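Local coordinates for phenazine biosynthesis protein, PhzF family (Bacillus anthracis, PDB 3EDN) that is of unestablished function but belongs to the PhzF family, with the diaminopimelate epimerase-like fold, and probably acts as an isomerase-type enzyme on a small metabolite, at residues G30-E33 with E34-Q37; A132-K135 with E136-A139; Q258-I262 with H263-R267. One frame throughout, in Å; residues are numbered along the deposited sequence.

Overall arrangement
All three contacts are local, each made by neighbouring residues at a turn or helix start. Contacts 1 and 2 are N-terminal helix caps, one with a full capping box and the other with a single serine bond; their centres lie 45 Å apart, on opposite sides of the chain's centre. Contact 3 is a beta-hairpin turn 13 Å from that centre; its centre is about 33 Å from that of contact 1 and about 26 Å from that of contact 2. None touches another. Contact 1 also borders the second subunit; the side chain of M36 is about 3 Å from a succinic acid and that of E33 about 4 Å from a sulfate, both probably from the crystallisation liquor.

Contact 1: residues G30-E33 with E34-Q37; sequences GLTE and EEMQ
T32 and E35 form a capping box at the start of helix 33-43, each side chain accepting from the other residue's backbone N-H. T32 is the N-cap: its OG1 takes the hydrogen of E35 N at 3.0 Å. The hydroxyl can do so because it sits between the backbone N and the carbonyl carbon (chi1 67°), turned toward the first turn of the helix. In return E35 OE1 accepts from T32 N at 2.9 Å, on the anti side of the carboxylate and a little out of its plane. The residue types suit these places, the threonine short enough to put its oxygen on the N-H three residues ahead, the glutamate long enough to reach back to T32 N. Behind the box the contact is tight and buried: the selenomethionine M36 brings CE to 3.3 Å from L31 O and CG to 3.3 Å from T32 O. L31 CB packs on M36 CG at an ordinary 4.1 Å, and M36 goes on to F50 and L52 of strand 48-52 and F64 of strand 59-64. M36 N also bonds to T32 O, which starts the helical ladder. The other side is water-bridged and faces the second subunit, with E34 exposed. The side chains of E33 and E34 run side by side, their carboxylate planes 66° apart, and a water donates to OE2 of both, which would ease their repulsion. E33 OE1 pairs with R62 of the second subunit, and E35 OE2 with K2. A second water bridges G30 O, at 2.8 Å, and E35 OE1, at 2.7 Å.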
# COMPACT_ATOMS: atom_id res chain seq x y z
N GLY A 30 4.31 2.94 -8.31
CA GLY A 30 3.35 4.05 -8.39
C GLY A 30 1.96 3.79 -7.83
O GLY A 30 1.07 4.62 -8.01
N LEU A 31 1.79 2.66 -7.14
CA LEU A 31 0.45 2.19 -6.74
C LEU A 31 0.31 2.03 -5.23
O LEU A 31 1.23 1.63 -4.54
CB LEU A 31 0.18 0.82 -7.37
CG LEU A 31 0.17 0.83 -8.89
CD1 LEU A 31 0.18 -0.57 -9.44
CD2 LEU A 31 -1.06 1.60 -9.38
N THR A 32 -0.88 2.33 -4.72
CA THR A 32 -1.22 2.00 -3.35
C THR A 32 -1.71 0.55 -3.26
O THR A 32 -2.08 -0.06 -4.27
CB THR A 32 -2.36 2.87 -2.82
OG1 THR A 32 -3.57 2.54 -3.53
CG2 THR A 32 -2.03 4.36 -3.03
N GLU A 33 -1.73 0.03 -2.04
CA GLU A 33 -2.27 -1.31 -1.79
C GLU A 33 -3.74 -1.42 -2.21
O GLU A 33 -4.19 -2.49 -2.63
CB GLU A 33 -2.05 -1.71 -0.33
CG GLU A 33 -2.85 -0.94 0.70
CD GLU A 33 -2.41 0.51 0.88
OE1 GLU A 33 -1.25 0.84 0.58
OE2 GLU A 33 -3.25 1.31 1.35
N GLU A 34 -4.51 -0.34 -2.11
CA GLU A 34 -5.90 -0.40 -2.52
C GLU A 34 -6.01 -0.51 -4.03
O GLU A 34 -6.85 -1.25 -4.55
CB GLU A 34 -6.66 0.81 -2.00
CG GLU A 34 -6.85 0.76 -0.50
CD GLU A 34 -7.79 1.84 0.01
OE1 GLU A 34 -8.78 2.14 -0.69
OE2 GLU A 34 -7.54 2.36 1.12
N GLU A 35 -5.16 0.24 -4.72
CA GLU A 35 -5.08 0.14 -6.16
C GLU A 35 -4.64 -1.26 -6.60
O GLU A 35 -5.17 -1.80 -7.56
CB GLU A 35 -4.13 1.20 -6.71
CG GLU A 35 -4.72 2.59 -6.62
CD GLU A 35 -3.76 3.68 -7.04
OE1 GLU A 35 -2.55 3.58 -6.74
OE2 GLU A 35 -4.23 4.65 -7.67
N MSE A 36 -3.65 -1.82 -5.91
CA MSE A 36 -3.21 -3.16 -6.27
C MSE A 36 -4.35 -4.18 -6.16
O MSE A 36 -4.56 -5.01 -7.05
CB MSE A 36 -2.04 -3.60 -5.41
CG MSE A 36 -0.82 -2.75 -5.61
SE MSE A 36 0.67 -3.35 -4.52
CE MSE A 36 1.54 -1.66 -4.20
N GLN A 37 -5.11 -4.09 -5.07
CA GLN A 37 -6.23 -5.01 -4.87
C GLN A 37 -7.29 -4.83 -5.97
O GLN A 37 -7.82 -5.82 -6.52
CB GLN A 37 -6.83 -4.79 -3.48
CG GLN A 37 -8.00 -5.69 -3.21
CD GLN A 37 -7.58 -7.14 -3.11
OE1 GLN A 37 -7.06 -7.59 -2.07
NE2 GLN A 37 -7.80 -7.90 -4.20
O HOH W 1 -1.17 5.86 -6.78
O HOH W 2 -5.56 0.47 2.71

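Contact 2: residues A132-K135 with E136-A139; sequences AGSK and EELA
S134 and E137 meet at the N-cap of helix 135-141, where the serine hydroxyl turns toward the first turn and the glutamate stem lies against it. S134 OG accepts from E137 N at 3.1 Å in a nearly straight bond, with an angle of 165° at the hydrogen. The torsion that permits this sets OG anti to the backbone N and beside the carbonyl carbon (chi1 165°), facing the N-H of E137, one of the first-turn N-H groups that lack a carbonyl partner within the helix. Serine fits because its hydroxyl is short and close to the backbone. E137 does not answer with its carboxylate: its chain bends at chi2 and carries the acid away, while CG rests beside the serine, 3.3 Å from S134 OG and 3.6 Å from S134 CB. The bond from serine to backbone is therefore one half of a capping box without the return bond. Two routine helical bonds follow, L138 N to S134 O at 3.0 Å and A139 N to K135 O at 2.9 Å. K135 and E136 both start their extended side chains away from the rest of the turn; E136 is partly exposed, and K135 touches L149 and I155. L138 turns to the buried side, with CB 3.5 Å from S134 O, and A139 is buried too, its CB 3.4 Å from K135 O. L138 packs on F131, I155 and V188, and E137 also reaches V188, so the helix start rests on helix 185-188 and on the loops leading from strand 127-130 and into strand 156-159.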
# COMPACT_ATOMS: atom_id res chain seq x y z
N ALA A 132 -6.66 -42.02 7.34
CA ALA A 132 -7.29 -43.12 8.06
C ALA A 132 -8.78 -43.26 7.78
O ALA A 132 -9.46 -44.08 8.39
CB ALA A 132 -7.04 -42.98 9.55
N GLY A 133 -9.28 -42.45 6.85
CA GLY A 133 -10.71 -42.44 6.50
C GLY A 133 -11.12 -43.57 5.58
O GLY A 133 -10.38 -44.54 5.39
N SER A 134 -12.30 -43.43 4.98
CA SER A 134 -12.82 -44.47 4.10
C SER A 134 -12.33 -44.30 2.67
O SER A 134 -12.59 -43.27 2.04
CB SER A 134 -14.35 -44.46 4.12
OG SER A 134 -14.86 -45.21 3.03
N LYS A 135 -11.66 -45.32 2.15
CA LYS A 135 -11.16 -45.27 0.77
C LYS A 135 -12.29 -45.26 -0.24
O LYS A 135 -12.20 -44.57 -1.25
CB LYS A 135 -10.24 -46.46 0.50
CG LYS A 135 -8.99 -46.47 1.34
CD LYS A 135 -8.16 -47.69 1.06
CE LYS A 135 -7.01 -47.80 2.03
NZ LYS A 135 -6.10 -48.92 1.67
N GLU A 136 -13.36 -46.00 0.02
CA GLU A 136 -14.48 -45.97 -0.91
C GLU A 136 -15.13 -44.59 -0.95
O GLU A 136 -15.50 -44.12 -2.03
CB GLU A 136 -15.52 -47.06 -0.61
CG GLU A 136 -16.60 -47.14 -1.70
CD GLU A 136 -17.43 -48.41 -1.65
OE1 GLU A 136 -17.94 -48.76 -0.56
OE2 GLU A 136 -17.61 -49.04 -2.72
N GLU A 137 -15.29 -43.95 0.21
CA GLU A 137 -15.90 -42.62 0.26
C GLU A 137 -15.02 -41.59 -0.45
O GLU A 137 -15.52 -40.70 -1.15
CB GLU A 137 -16.17 -42.17 1.70
CG GLU A 137 -17.22 -42.99 2.43
CD GLU A 137 -18.46 -43.24 1.60
OE1 GLU A 137 -19.04 -42.26 1.08
OE2 GLU A 137 -18.86 -44.41 1.46
N LEU A 138 -13.72 -41.73 -0.26
CA LEU A 138 -12.74 -40.89 -0.94
C LEU A 138 -12.84 -41.08 -2.45
O LEU A 138 -12.89 -40.11 -3.21
CB LEU A 138 -11.34 -41.22 -0.45
CG LEU A 138 -10.18 -40.46 -1.10
CD1 LEU A 138 -10.31 -38.96 -0.86
CD2 LEU A 138 -8.86 -40.98 -0.55
N ALA A 139 -12.87 -42.33 -2.89
CA ALA A 139 -12.99 -42.62 -4.32
C ALA A 139 -14.26 -41.99 -4.89
O ALA A 139 -14.25 -41.35 -5.95
CB ALA A 139 -12.97 -44.12 -4.56

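Contact 3: residues Q258-I262 with H263-R267; sequences QGQEI and HKDGR
Q258 and G266 pair across a beta-hairpin whose turn, residues 259-265, joins strand 251-258 to strand 266-273. They are an antiparallel hydrogen-bonded pair, with Q258 N giving to G266 O at 3.0 Å and G266 N to Q258 O at 2.9 Å. G259 opens the turn with a positive phi of 104°, where a CB would jam against the preceding carbonyl and crowd K264 CB, so glycine is the residue that suits the place. Its carbonyl oxygen holds two donors, K264 N and I262 N, which arrive from opposite faces of its plane, and this pins the short 3-10 turn of residues 260-261. H263 N adds a bond to Q260 O at 3.0 Å. A side-chain bond spans the turn from Q260 to D265: with the Q260 chain bent back at chi2, NE2 gives to D265 OD1 at 2.9 Å. D265 OD1 lies in the amide plane of Q260 and accepts through its anti lone pair, while the two flat groups are turned 74° apart. Glutamine and aspartate suit these positions as donor and acceptor of matching reach. In one of its two conformers R267 NH1 meets D265 OD2 in a salt bridge at 3.3 Å and also pairs with D206. K264 sends its amine to the backbone oxygens of N17 and G19, and Q258 OE1 accepts from T229 N. The turn lies against strand 211-216, where E261 and I262 touch R214, and against the loop that follows strand 3-11, through D265 O with T13 OG1 and backbone bonds of D265 with M18 and R267 with F12.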
# COMPACT_ATOMS: atom_id res chain seq x y z
N GLN A 258 0.86 -31.81 -14.91
CA GLN A 258 -0.50 -31.56 -14.46
C GLN A 258 -1.21 -30.75 -15.51
O GLN A 258 -0.59 -29.94 -16.20
CB GLN A 258 -0.47 -30.74 -13.16
CG GLN A 258 -1.80 -30.66 -12.36
CD GLN A 258 -1.69 -29.74 -11.15
OE1 GLN A 258 -0.68 -29.73 -10.46
NE2 GLN A 258 -2.75 -28.98 -10.88
N GLY A 259 -2.53 -30.94 -15.61
CA GLY A 259 -3.37 -30.08 -16.44
C GLY A 259 -3.84 -30.65 -17.76
O GLY A 259 -4.64 -30.02 -18.44
N GLN A 260 -3.35 -31.82 -18.15
CA GLN A 260 -3.66 -32.37 -19.47
C GLN A 260 -5.17 -32.62 -19.62
O GLN A 260 -5.76 -32.39 -20.69
CB GLN A 260 -2.83 -33.63 -19.74
CG GLN A 260 -1.31 -33.39 -19.82
CD GLN A 260 -0.65 -33.04 -18.50
OE1 GLN A 260 -1.12 -33.44 -17.45
NE2 GLN A 260 0.45 -32.27 -18.56
N GLU A 261 -5.81 -33.06 -18.54
CA GLU A 261 -7.24 -33.37 -18.56
C GLU A 261 -8.10 -32.13 -18.74
O GLU A 261 -9.28 -32.23 -19.12
CB GLU A 261 -7.65 -34.10 -17.27
CG GLU A 261 -7.01 -35.48 -17.10
CD GLU A 261 -5.72 -35.45 -16.30
OE1 GLU A 261 -4.90 -34.53 -16.48
OE2 GLU A 261 -5.52 -36.35 -15.46
N ILE A 262 -7.53 -30.96 -18.47
CA ILE A 262 -8.23 -29.71 -18.75
C ILE A 262 -7.52 -28.91 -19.84
O ILE A 262 -7.59 -27.67 -19.86
CB ILE A 262 -8.49 -28.85 -17.48
CG1 ILE A 262 -7.19 -28.53 -16.76
CG2 ILE A 262 -9.43 -29.55 -16.54
CD1 ILE A 262 -7.41 -27.67 -15.54
N HIS A 263 -6.85 -29.63 -20.73
CA HIS A 263 -6.36 -29.06 -22.00
C HIS A 263 -5.14 -28.18 -21.84
O HIS A 263 -4.88 -27.29 -22.67
CB HIS A 263 -7.49 -28.35 -22.73
CG HIS A 263 -8.75 -29.14 -22.72
ND1 HIS A 263 -9.88 -28.74 -22.03
CD2 HIS A 263 -9.03 -30.36 -23.23
CE1 HIS A 263 -10.81 -29.67 -22.16
NE2 HIS A 263 -10.32 -30.66 -22.88
N LYS A 264 -4.41 -28.39 -20.75
CA LYS A 264 -3.19 -27.65 -20.47
C LYS A 264 -2.01 -28.60 -20.52
O LYS A 264 -2.16 -29.78 -20.86
CB LYS A 264 -3.28 -26.99 -19.10
CG LYS A 264 -4.51 -26.13 -18.88
CD LYS A 264 -4.27 -24.73 -19.34
CE LYS A 264 -4.89 -23.71 -18.36
NZ LYS A 264 -4.34 -22.34 -18.60
N ASP A 265 -0.83 -28.10 -20.18
CA ASP A 265 0.34 -28.97 -20.14
C ASP A 265 1.41 -28.37 -19.25
O ASP A 265 2.38 -27.76 -19.72
CB ASP A 265 0.90 -29.25 -21.55
CG ASP A 265 2.07 -30.23 -21.52
OD1 ASP A 265 2.11 -31.08 -20.61
OD2 ASP A 265 2.97 -30.11 -22.37
N GLY A 266 1.21 -28.56 -17.95
CA GLY A 266 2.09 -27.98 -16.97
C GLY A 266 3.14 -28.98 -16.51
O GLY A 266 2.88 -30.19 -16.47
N ARG A 267 4.31 -28.46 -16.20
CA ARG A 267 5.39 -29.28 -15.66
C ARG A 267 6.08 -28.51 -14.54
O ARG A 267 6.31 -27.31 -14.65
CB ARG A 267 6.39 -29.69 -16.74
CG ARG A 267 5.84 -30.75 -17.70
CD ARG A 267 6.93 -31.36 -18.57
NE ARG A 267 7.55 -30.39 -19.48
CZ ARG A 267 7.10 -30.11 -20.70
NH1 ARG A 267 6.02 -30.72 -21.17
NH2 ARG A 267 7.73 -29.21 -21.45